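Local coordinates for TrwG protein (Bartonella grahamii, PDB 4NHF) that probably serves in a type IV secretion machinery as a VirB8-family membrane protein, the chain being its soluble domain, and binds calcium, at residues A[47-52]-A[163-168]; A[101-106]-A[124-129]; A[119-124]-A[139-144]. One frame throughout, in Å; residues are numbered along the deposited sequence. Where two conformers were deposited one is given.

Overall arrangement
From the N terminus, helix 42-57 supplies residues 47-52 to contact 1, whose partner, 163-168, begins only 111 residues later at the start of the last strand. That long loop encloses the other two contacts. Contact 2 joins strand 102-112 to the far end of strand 117-127, and contact 3 joins an earlier part of that strand to strand 138-148; their segments alternate along the chain and share Thr124. Two successive antiparallel hairpins thus share a strand, and strand 165-174 completes the four-stranded sheet. Contact 1 lays the helix on this sheet and touches contact 3 where Ile144 packs against Leu49 and Ile167; contacts 1 and 2 do not touch.

Contact 1: residues A[47-52]-A[163-168]; sequences YWLNQY and LGFQIT
Trp48 and Phe165 meet chiefly through a methylene, their rings overlapping little. CB of Trp48 sits almost straight above the centre of the Phe165 ring, 3.5 Å from its centroid, a clear CH-pi contact. The indole itself is slid aside: its five-membered ring and the phenyl ring have centroids 5.2 Å apart and planes inclined by 27°. At the phenyl edge, close to its plane, Leu49 brings CD2 to 3.9 Å from Phe165 CZ.

One helical turn further on, the same chemistry returns with the roles of helix and strand exchanged. Here Tyr52 offers the ring and Ile167 the methylene, CG1 standing 3.4 Å from the tyrosine ring centroid and directly over it, while Ile167 CD1 reaches the CD2 side of that ring at 3.8 Å. With CG held opposite the backbone N (chi1 -172°), the Tyr52 ring leans out to the strand. Near the other end, Leu163 CD1 approaches Trp48 NE1 at 3.8 Å. No hydrogen bond spans the two segments.

The second shell fixes these groups. Tyr52 OH is hydrogen-bonded to Ser75 OG and Arg56 NH1, which anchor the far end of the ring, and the ring of Tyr148 meets that of Phe165 edge-to-face. Beyond Trp48 lies the dimer interface, where Tyr47 OH is hydrogen-bonded to Tyr47 OH of the second subunit.

Within 165-168, Phe165 and Ile167 point to the helix and Gln166 away from it, the alternation of a beta strand. A helix laid over one face of an antiparallel sheet, at 62° to the strand here, is characteristic of the NTF2-like fold, the clan that includes the VirB8 family.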
loop_
_atom_site.group_PDB
_atom_site.type_symbol
_atom_site.label_atom_id
_atom_site.label_comp_id
_atom_site.label_asym_id
_atom_site.label_seq_id
_atom_site.Cartn_x
_atom_site.Cartn_y
_atom_site.Cartn_z
ATOM N N TYR A 47 -3.526 8.115 8.329
ATOM C CA TYR A 47 -2.765 7.396 7.315
ATOM C C TYR A 47 -2.505 5.930 7.672
ATOM O O TYR A 47 -2.877 4.986 6.919
ATOM C CB TYR A 47 -1.434 8.106 6.967
ATOM C CG TYR A 47 -0.657 7.316 5.963
ATOM C CD1 TYR A 47 -1.009 7.330 4.602
ATOM C CD2 TYR A 47 0.401 6.537 6.356
ATOM C CE1 TYR A 47 -0.317 6.562 3.688
ATOM C CE2 TYR A 47 1.091 5.759 5.440
ATOM C CZ TYR A 47 0.737 5.788 4.107
ATOM O OH TYR A 47 1.429 5.043 3.218
ATOM N N TRP A 48 -1.871 5.725 8.812
ATOM C CA TRP A 48 -1.436 4.398 9.230
ATOM C C TRP A 48 -2.599 3.494 9.640
ATOM O O TRP A 48 -2.611 2.289 9.333
ATOM C CB TRP A 48 -0.369 4.519 10.334
ATOM C CG TRP A 48 0.902 4.983 9.792
ATOM C CD1 TRP A 48 1.471 6.222 9.961
ATOM C CD2 TRP A 48 1.779 4.256 8.956
ATOM N NE1 TRP A 48 2.641 6.306 9.249
ATOM C CE2 TRP A 48 2.852 5.103 8.632
ATOM C CE3 TRP A 48 1.744 2.981 8.407
ATOM C CZ2 TRP A 48 3.891 4.699 7.800
ATOM C CZ3 TRP A 48 2.799 2.568 7.617
ATOM C CH2 TRP A 48 3.853 3.426 7.324
ATOM N N LEU A 49 -3.616 4.058 10.295
ATOM C CA LEU A 49 -4.774 3.247 10.669
ATOM C C LEU A 49 -5.516 2.765 9.428
ATOM O O LEU A 49 -5.976 1.625 9.397
ATOM C CB LEU A 49 -5.733 4.003 11.575
ATOM C CG LEU A 49 -5.169 4.216 12.997
ATOM C CD1 LEU A 49 -5.903 5.360 13.600
ATOM C CD2 LEU A 49 -5.258 2.975 13.877
ATOM N N ASN A 50 -5.707 3.669 8.460
ATOM C CA ASN A 50 -6.273 3.305 7.201
ATOM C C ASN A 50 -5.453 2.238 6.497
ATOM O O ASN A 50 -6.057 1.256 5.976
ATOM C CB ASN A 50 -6.404 4.559 6.332
ATOM C CG ASN A 50 -7.101 4.303 5.009
ATOM O OD1 ASN A 50 -8.250 3.862 4.962
ATOM N ND2 ASN A 50 -6.432 4.639 3.930
ATOM N N GLN A 51 -4.123 2.414 6.392
ATOM C CA GLN A 51 -3.330 1.362 5.725
ATOM C C GLN A 51 -3.493 -0.011 6.448
ATOM O O GLN A 51 -3.561 -1.066 5.823
ATOM C CB GLN A 51 -1.865 1.722 5.571
ATOM C CG GLN A 51 -1.590 2.798 4.495
ATOM C CD GLN A 51 -2.096 2.429 3.128
ATOM O OE1 GLN A 51 -1.806 1.345 2.636
ATOM N NE2 GLN A 51 -2.919 3.263 2.547
ATOM N N TYR A 52 -3.580 0.022 7.767
ATOM C CA TYR A 52 -3.659 -1.226 8.518
ATOM C C TYR A 52 -4.962 -1.968 8.213
ATOM O O TYR A 52 -4.962 -3.160 7.988
ATOM C CB TYR A 52 -3.553 -1.022 10.007
ATOM C CG TYR A 52 -3.445 -2.316 10.769
ATOM C CD1 TYR A 52 -2.279 -3.039 10.803
ATOM C CD2 TYR A 52 -4.524 -2.797 11.470
ATOM C CE1 TYR A 52 -2.197 -4.234 11.527
ATOM C CE2 TYR A 52 -4.469 -3.994 12.167
ATOM C CZ TYR A 52 -3.307 -4.718 12.201
ATOM O OH TYR A 52 -3.312 -5.889 12.949
ATOM N N LEU A 163 8.214 4.651 11.043
ATOM C CA LEU A 163 8.004 5.178 12.398
ATOM C C LEU A 163 7.823 4.147 13.531
ATOM O O LEU A 163 7.657 4.538 14.703
ATOM C CB LEU A 163 6.756 6.076 12.364
ATOM C CG LEU A 163 6.716 7.154 11.258
ATOM C CD1 LEU A 163 5.424 7.966 11.319
ATOM C CD2 LEU A 163 7.929 8.082 11.351
ATOM N N GLY A 164 7.821 2.863 13.189
ATOM C CA GLY A 164 7.415 1.764 14.075
ATOM C C GLY A 164 5.978 1.869 14.597
ATOM O O GLY A 164 5.716 1.685 15.796
ATOM N N PHE A 165 5.062 2.194 13.698
ATOM C CA PHE A 165 3.639 2.090 13.987
ATOM C C PHE A 165 3.366 0.679 14.480
ATOM O O PHE A 165 3.862 -0.316 13.859
ATOM C CB PHE A 165 2.834 2.370 12.727
ATOM C CG PHE A 165 1.338 2.345 12.923
ATOM C CD1 PHE A 165 0.694 3.334 13.663
ATOM C CD2 PHE A 165 0.562 1.337 12.354
ATOM C CE1 PHE A 165 -0.683 3.344 13.807
ATOM C CE2 PHE A 165 -0.829 1.350 12.496
ATOM C CZ PHE A 165 -1.440 2.348 13.217
ATOM N N GLN A 166 2.547 0.574 15.537
ATOM C CA GLN A 166 2.178 -0.698 16.113
ATOM C C GLN A 166 0.739 -0.692 16.609
ATOM O O GLN A 166 0.352 0.108 17.429
ATOM C CB GLN A 166 3.054 -1.115 17.269
ATOM C CG GLN A 166 4.505 -1.303 16.923
ATOM C CD GLN A 166 4.771 -2.674 16.333
ATOM O OE1 GLN A 166 5.138 -3.610 17.075
ATOM N NE2 GLN A 166 4.609 -2.805 15.006
ATOM N N ILE A 167 -0.044 -1.600 16.076
ATOM C CA ILE A 167 -1.395 -1.857 16.565
ATOM C C ILE A 167 -1.214 -2.720 17.817
ATOM O O ILE A 167 -0.668 -3.823 17.724
ATOM C CB ILE A 167 -2.186 -2.618 15.498
ATOM C CG1 ILE A 167 -2.269 -1.795 14.207
ATOM C CG2 ILE A 167 -3.576 -3.028 16.005
ATOM C CD1 ILE A 167 -3.211 -0.627 14.291
ATOM N N THR A 168 -1.653 -2.238 18.965
ATOM C CA THR A 168 -1.537 -3.003 20.212
ATOM C C THR A 168 -2.782 -3.759 20.617
ATOM O O THR A 168 -2.716 -4.618 21.487
ATOM C CB THR A 168 -1.132 -2.054 21.352
ATOM O OG1 THR A 168 -2.060 -0.951 21.371
ATOM C CG2 THR A 168 0.254 -1.539 21.039
#

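Contact 2: residues A[101-106]-A[124-129]; sequences ARITVK and TQQLDS
Ile103 and Thr124 lie side by side on the helix-covered face of this strand pair, pointing the same way, with Ile103 CG2 3.8 Å from Thr124 CB. Val105 joins them through CG2, more distantly, at 4.3 Å from Thr124 CG2. On the other flank of Ile103, Gln126 throws its CG opposite its own backbone N (chi1 -171°) and carries on extended, which brings OE1 to 4.0 Å from Ile103 CG1. Two helices pack on this face: Leu97 of helix 93-97 touches Ile103 and Gln126, and Leu54 of helix 42-57 touches Val105.

The backbones form an antiparallel hairpin between strands 102-112 and 117-127, the first two strands of the VirB8 sheet. Arg102 with Leu127 and Thr104 with Gln125 are its hydrogen-bonded pairs; Leu127 N to Arg102 O is the shortest of the four bonds, at 2.8 Å. Between them the Ile103–Gln126 pair is non-hydrogen-bonded, and Ile103 CA directs its hydrogen at Gln125 O across 3.4 Å.

On the reverse face, by contrast, long polar side chains reach for partners outside the pair. Thr104 CG2 and Leu127 CD1 do meet at 3.9 Å, their side chains at about a right angle. Gln125, however, bends at chi2 and turns from the partner strand, giving NE2 to its neighbour's carbonyl, Gln126 O, at 3.0 Å and to Gly135 O. Arg102 was modelled in two conformers, and a salt bridge from its NH2 to Asp60 OD2 belongs to one of them, so it remains tentative. Asp60 is a known calcium ligand of this protein.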
loop_
_atom_site.group_PDB
_atom_site.type_symbol
_atom_site.label_atom_id
_atom_site.label_comp_id
_atom_site.label_asym_id
_atom_site.label_seq_id
_atom_site.Cartn_x
_atom_site.Cartn_y
_atom_site.Cartn_z
ATOM N N ALA A 101 -12.072 -16.357 -4.604
ATOM C CA ALA A 101 -12.797 -15.185 -4.185
ATOM C C ALA A 101 -11.870 -14.036 -3.686
ATOM O O ALA A 101 -10.666 -14.213 -3.501
ATOM C CB ALA A 101 -13.812 -15.566 -3.127
ATOM N N ARG A 102 -12.470 -12.856 -3.581
ATOM C CA ARG A 102 -11.817 -11.691 -3.011
ATOM C C ARG A 102 -12.712 -11.092 -1.933
ATOM O O ARG A 102 -13.915 -11.326 -1.910
ATOM C CB ARG A 102 -11.521 -10.653 -4.103
ATOM C CG ARG A 102 -10.202 -10.904 -4.841
ATOM C CD ARG A 102 -10.364 -10.979 -6.356
ATOM N NE ARG A 102 -10.936 -9.777 -6.952
ATOM C CZ ARG A 102 -10.318 -8.604 -6.919
ATOM N NH1 ARG A 102 -10.872 -7.535 -7.468
ATOM N NH2 ARG A 102 -9.133 -8.508 -6.327
ATOM N N ILE A 103 -12.110 -10.309 -1.052
ATOM C CA ILE A 103 -12.871 -9.509 -0.122
ATOM C C ILE A 103 -12.307 -8.104 -0.302
ATOM O O ILE A 103 -11.112 -7.875 -0.058
ATOM C CB ILE A 103 -12.708 -10.013 1.332
ATOM C CG1 ILE A 103 -13.254 -11.407 1.488
ATOM C CG2 ILE A 103 -13.350 -9.049 2.349
ATOM C CD1 ILE A 103 -12.918 -12.051 2.806
ATOM N N THR A 104 -13.165 -7.184 -0.733
ATOM C CA THR A 104 -12.768 -5.815 -0.888
ATOM C C THR A 104 -13.197 -5.038 0.358
ATOM O O THR A 104 -14.125 -5.435 1.043
ATOM C CB THR A 104 -13.319 -5.182 -2.153
ATOM O OG1 THR A 104 -14.731 -5.150 -2.080
ATOM C CG2 THR A 104 -12.945 -5.984 -3.313
ATOM N N VAL A 105 -12.461 -3.971 0.670
ATOM C CA VAL A 105 -12.667 -3.151 1.887
ATOM C C VAL A 105 -12.822 -1.701 1.498
ATOM O O VAL A 105 -12.030 -1.185 0.696
ATOM C CB VAL A 105 -11.419 -3.170 2.795
ATOM C CG1 VAL A 105 -11.661 -2.373 4.093
ATOM C CG2 VAL A 105 -10.937 -4.571 3.050
ATOM N N LYS A 106 -13.866 -1.058 2.012
ATOM C CA LYS A 106 -14.008 0.378 1.914
ATOM C C LYS A 106 -14.025 0.965 3.300
ATOM O O LYS A 106 -14.906 0.626 4.112
ATOM C CB LYS A 106 -15.319 0.766 1.184
ATOM N N THR A 124 -16.953 -4.544 4.104
ATOM C CA THR A 124 -16.325 -5.542 3.289
ATOM C C THR A 124 -17.360 -6.201 2.375
ATOM O O THR A 124 -18.553 -6.263 2.706
ATOM C CB THR A 124 -15.618 -6.626 4.117
ATOM O OG1 THR A 124 -16.538 -7.286 4.964
ATOM C CG2 THR A 124 -14.534 -6.039 4.932
ATOM N N GLN A 125 -16.899 -6.657 1.217
ATOM C CA GLN A 125 -17.771 -7.309 0.260
ATOM C C GLN A 125 -17.031 -8.446 -0.340
ATOM O O GLN A 125 -15.950 -8.235 -0.908
ATOM C CB GLN A 125 -18.123 -6.341 -0.835
ATOM C CG GLN A 125 -18.871 -6.959 -2.011
ATOM C CD GLN A 125 -20.261 -7.342 -1.625
ATOM O OE1 GLN A 125 -21.103 -6.470 -1.456
ATOM N NE2 GLN A 125 -20.526 -8.643 -1.466
ATOM N N GLN A 126 -17.612 -9.640 -0.266
ATOM C CA GLN A 126 -16.987 -10.817 -0.860
ATOM C C GLN A 126 -17.400 -10.885 -2.321
ATOM O O GLN A 126 -18.566 -10.612 -2.656
ATOM C CB GLN A 126 -17.377 -12.120 -0.145
ATOM C CG GLN A 126 -16.555 -13.310 -0.643
ATOM C CD GLN A 126 -16.435 -14.452 0.362
ATOM O OE1 GLN A 126 -16.098 -14.227 1.502
ATOM N NE2 GLN A 126 -16.678 -15.695 -0.079
ATOM N N LEU A 127 -16.447 -11.222 -3.179
ATOM C CA LEU A 127 -16.732 -11.431 -4.616
ATOM C C LEU A 127 -16.297 -12.812 -5.063
ATOM O O LEU A 127 -15.333 -13.345 -4.528
ATOM C CB LEU A 127 -15.964 -10.402 -5.453
ATOM C CG LEU A 127 -16.114 -8.930 -5.089
ATOM C CD1 LEU A 127 -15.060 -8.119 -5.840
ATOM C CD2 LEU A 127 -17.495 -8.437 -5.409
ATOM N N ASP A 128 -16.984 -13.394 -6.050
ATOM C CA ASP A 128 -16.651 -14.730 -6.505
ATOM C C ASP A 128 -15.535 -14.662 -7.574
ATOM O O ASP A 128 -14.994 -13.597 -7.882
ATOM C CB ASP A 128 -17.914 -15.503 -7.013
ATOM C CG ASP A 128 -18.535 -14.914 -8.307
ATOM O OD1 ASP A 128 -17.844 -14.228 -9.082
ATOM O OD2 ASP A 128 -19.732 -15.159 -8.549
ATOM N N SER A 129 -15.248 -15.807 -8.183
ATOM C CA SER A 129 -14.163 -15.910 -9.142
ATOM C C SER A 129 -14.458 -15.191 -10.439
ATOM O O SER A 129 -13.541 -15.002 -11.202
ATOM C CB SER A 129 -13.836 -17.336 -9.432
ATOM O OG SER A 129 -14.907 -17.950 -10.133
#

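Contact 3: residues A[119-124]-A[139-144]; sequences TVRFTT and HQIATI
Val120 pairs with Ala142 and Phe122 with Gln140 as antiparallel hydrogen-bonded pairs, the two strands running at 159° with their axes approaching to 4.6 Å, while Arg121–Ile141 and the flanking Thr119–Thr143 and Thr123–His139 are non-hydrogen-bonded.

With CG between the backbone N and the carbonyl carbon (chi1 67°), the Phe122 ring reaches across to strand 138-148. Gln140 then lays CB over one ring face, 3.6 Å from the centroid and 21° off the normal, a CH-pi contact displaced toward the rim at CZ. The Gln140 chain bends at chi2 and gives NE2 to Ser172 OG. CE1, at another corner of the Phe122 ring, rests 3.8 Å from Ala142 CB. Further along, Val120 CG2 packs against Ile144 CD1 at 3.8 Å. Helix 42-57 covers this row, with Val53 touching Val120 and Ile144, and Glu57 touching Phe122.

The opposite face is mixed. The extended Arg121 chain and Ile141 lie alongside each other, Ile141 CD1 lying nearest to the aliphatic stem at Arg121 CG, 3.3 Å away, with NH1 next. Thr123 sets CG2 at 3.5 Å from CD2 of the His139 ring, the methyl meeting the imidazole obliquely. The polar end of Arg121 looks elsewhere, its NE hydrogen-bonded to Gln111 OE1 in the adjoining strand.

Phe122 O and Gln140 O approach to 3.0 Å without being bonded, since both are acceptors; the backbone N-H of the opposite residue serves each, which probably offsets their repulsion. The chemistry implies a hairpin held by backbone bonds between two unlike faces, one largely apolar beneath the helix, the other a mix of Ile141, threonine methyls and the stem of Arg121.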
loop_
_atom_site.group_PDB
_atom_site.type_symbol
_atom_site.label_atom_id
_atom_site.label_comp_id
_atom_site.label_asym_id
_atom_site.label_seq_id
_atom_site.Cartn_x
_atom_site.Cartn_y
_atom_site.Cartn_z
ATOM N N THR A 119 -11.492 4.243 16.383
ATOM C CA THR A 119 -12.527 3.415 15.804
ATOM C C THR A 119 -12.478 3.606 14.309
ATOM O O THR A 119 -12.379 4.790 13.846
ATOM C CB THR A 119 -13.863 3.906 16.359
ATOM O OG1 THR A 119 -13.777 3.858 17.770
ATOM C CG2 THR A 119 -14.958 3.054 15.947
ATOM N N VAL A 120 -12.542 2.494 13.550
ATOM C CA VAL A 120 -12.622 2.582 12.111
ATOM C C VAL A 120 -13.903 1.896 11.640
ATOM O O VAL A 120 -14.088 0.715 11.855
ATOM C CB VAL A 120 -11.415 1.964 11.392
ATOM C CG1 VAL A 120 -11.575 2.084 9.895
ATOM C CG2 VAL A 120 -10.115 2.646 11.803
ATOM N N ARG A 121 -14.761 2.659 10.983
ATOM C CA ARG A 121 -15.983 2.150 10.383
ATOM C C ARG A 121 -15.713 1.772 8.908
ATOM O O ARG A 121 -15.256 2.592 8.116
ATOM C CB ARG A 121 -17.108 3.164 10.568
ATOM C CG ARG A 121 -17.338 3.399 12.079
ATOM C CD ARG A 121 -18.363 4.459 12.540
ATOM N NE ARG A 121 -18.191 4.738 14.008
ATOM C CZ ARG A 121 -18.943 4.241 14.969
ATOM N NH1 ARG A 121 -20.025 3.547 14.705
ATOM N NH2 ARG A 121 -18.678 4.515 16.214
ATOM N N PHE A 122 -15.946 0.521 8.556
ATOM C CA PHE A 122 -15.648 0.065 7.210
ATOM C C PHE A 122 -16.643 -0.977 6.724
ATOM O O PHE A 122 -17.397 -1.527 7.529
ATOM C CB PHE A 122 -14.205 -0.443 7.133
ATOM C CG PHE A 122 -13.933 -1.689 7.925
ATOM C CD1 PHE A 122 -13.652 -1.619 9.257
ATOM C CD2 PHE A 122 -13.964 -2.932 7.311
ATOM C CE1 PHE A 122 -13.380 -2.739 9.984
ATOM C CE2 PHE A 122 -13.696 -4.073 8.035
ATOM C CZ PHE A 122 -13.396 -3.995 9.364
ATOM N N THR A 123 -16.707 -1.179 5.414
ATOM C CA THR A 123 -17.460 -2.338 4.844
ATOM C C THR A 123 -16.550 -3.285 4.104
ATOM O O THR A 123 -15.504 -2.882 3.526
ATOM C CB THR A 123 -18.494 -1.947 3.778
ATOM O OG1 THR A 123 -17.804 -1.250 2.744
ATOM C CG2 THR A 123 -19.514 -1.093 4.319
ATOM N N THR A 124 -16.953 -4.544 4.104
ATOM C CA THR A 124 -16.325 -5.542 3.289
ATOM C C THR A 124 -17.360 -6.201 2.375
ATOM O O THR A 124 -18.553 -6.263 2.706
ATOM C CB THR A 124 -15.618 -6.626 4.117
ATOM O OG1 THR A 124 -16.538 -7.286 4.964
ATOM C CG2 THR A 124 -14.534 -6.039 4.932
ATOM N N HIS A 139 -21.078 -4.428 7.265
ATOM C CA HIS A 139 -20.711 -3.240 7.998
ATOM C C HIS A 139 -20.060 -3.652 9.270
ATOM O O HIS A 139 -20.627 -4.375 10.090
ATOM C CB HIS A 139 -21.939 -2.382 8.278
ATOM C CG HIS A 139 -22.687 -2.045 7.043
ATOM N ND1 HIS A 139 -23.734 -2.812 6.582
ATOM C CD2 HIS A 139 -22.490 -1.082 6.122
ATOM C CE1 HIS A 139 -24.186 -2.304 5.454
ATOM N NE2 HIS A 139 -23.438 -1.264 5.145
ATOM N N GLN A 140 -18.846 -3.170 9.404
ATOM C CA GLN A 140 -17.955 -3.549 10.458
ATOM C C GLN A 140 -17.443 -2.311 11.136
ATOM O O GLN A 140 -17.379 -1.208 10.550
ATOM C CB GLN A 140 -16.729 -4.298 9.900
ATOM C CG GLN A 140 -16.949 -5.643 9.269
ATOM C CD GLN A 140 -17.632 -6.598 10.192
ATOM O OE1 GLN A 140 -18.759 -7.020 9.898
ATOM N NE2 GLN A 140 -16.983 -6.952 11.327
ATOM N N ILE A 141 -17.013 -2.525 12.361
ATOM C CA ILE A 141 -16.328 -1.496 13.172
ATOM C C ILE A 141 -15.090 -2.120 13.735
ATOM O O ILE A 141 -15.198 -3.132 14.412
ATOM C CB ILE A 141 -17.108 -1.073 14.408
ATOM C CG1 ILE A 141 -18.517 -0.673 14.077
ATOM C CG2 ILE A 141 -16.417 0.101 15.150
ATOM C CD1 ILE A 141 -18.550 0.548 13.219
ATOM N N ALA A 142 -13.921 -1.510 13.500
ATOM C CA ALA A 142 -12.666 -1.944 14.117
ATOM C C ALA A 142 -12.390 -1.017 15.325
ATOM O O ALA A 142 -12.414 0.220 15.164
ATOM C CB ALA A 142 -11.508 -1.862 13.133
ATOM N N THR A 143 -12.176 -1.608 16.501
ATOM C CA THR A 143 -11.784 -0.891 17.741
ATOM C C THR A 143 -10.293 -1.152 17.934
ATOM O O THR A 143 -9.858 -2.297 18.024
ATOM C CB THR A 143 -12.627 -1.382 18.916
ATOM O OG1 THR A 143 -14.038 -1.243 18.587
ATOM C CG2 THR A 143 -12.303 -0.618 20.178
ATOM N N ILE A 144 -9.497 -0.088 17.902
ATOM C CA ILE A 144 -8.047 -0.191 17.752
ATOM C C ILE A 144 -7.305 0.564 18.867
ATOM O O ILE A 144 -7.676 1.678 19.269
ATOM C CB ILE A 144 -7.644 0.348 16.381
ATOM C CG1 ILE A 144 -8.532 -0.304 15.290
ATOM C CG2 ILE A 144 -6.150 0.140 16.089
ATOM C CD1 ILE A 144 -8.141 0.108 13.876
#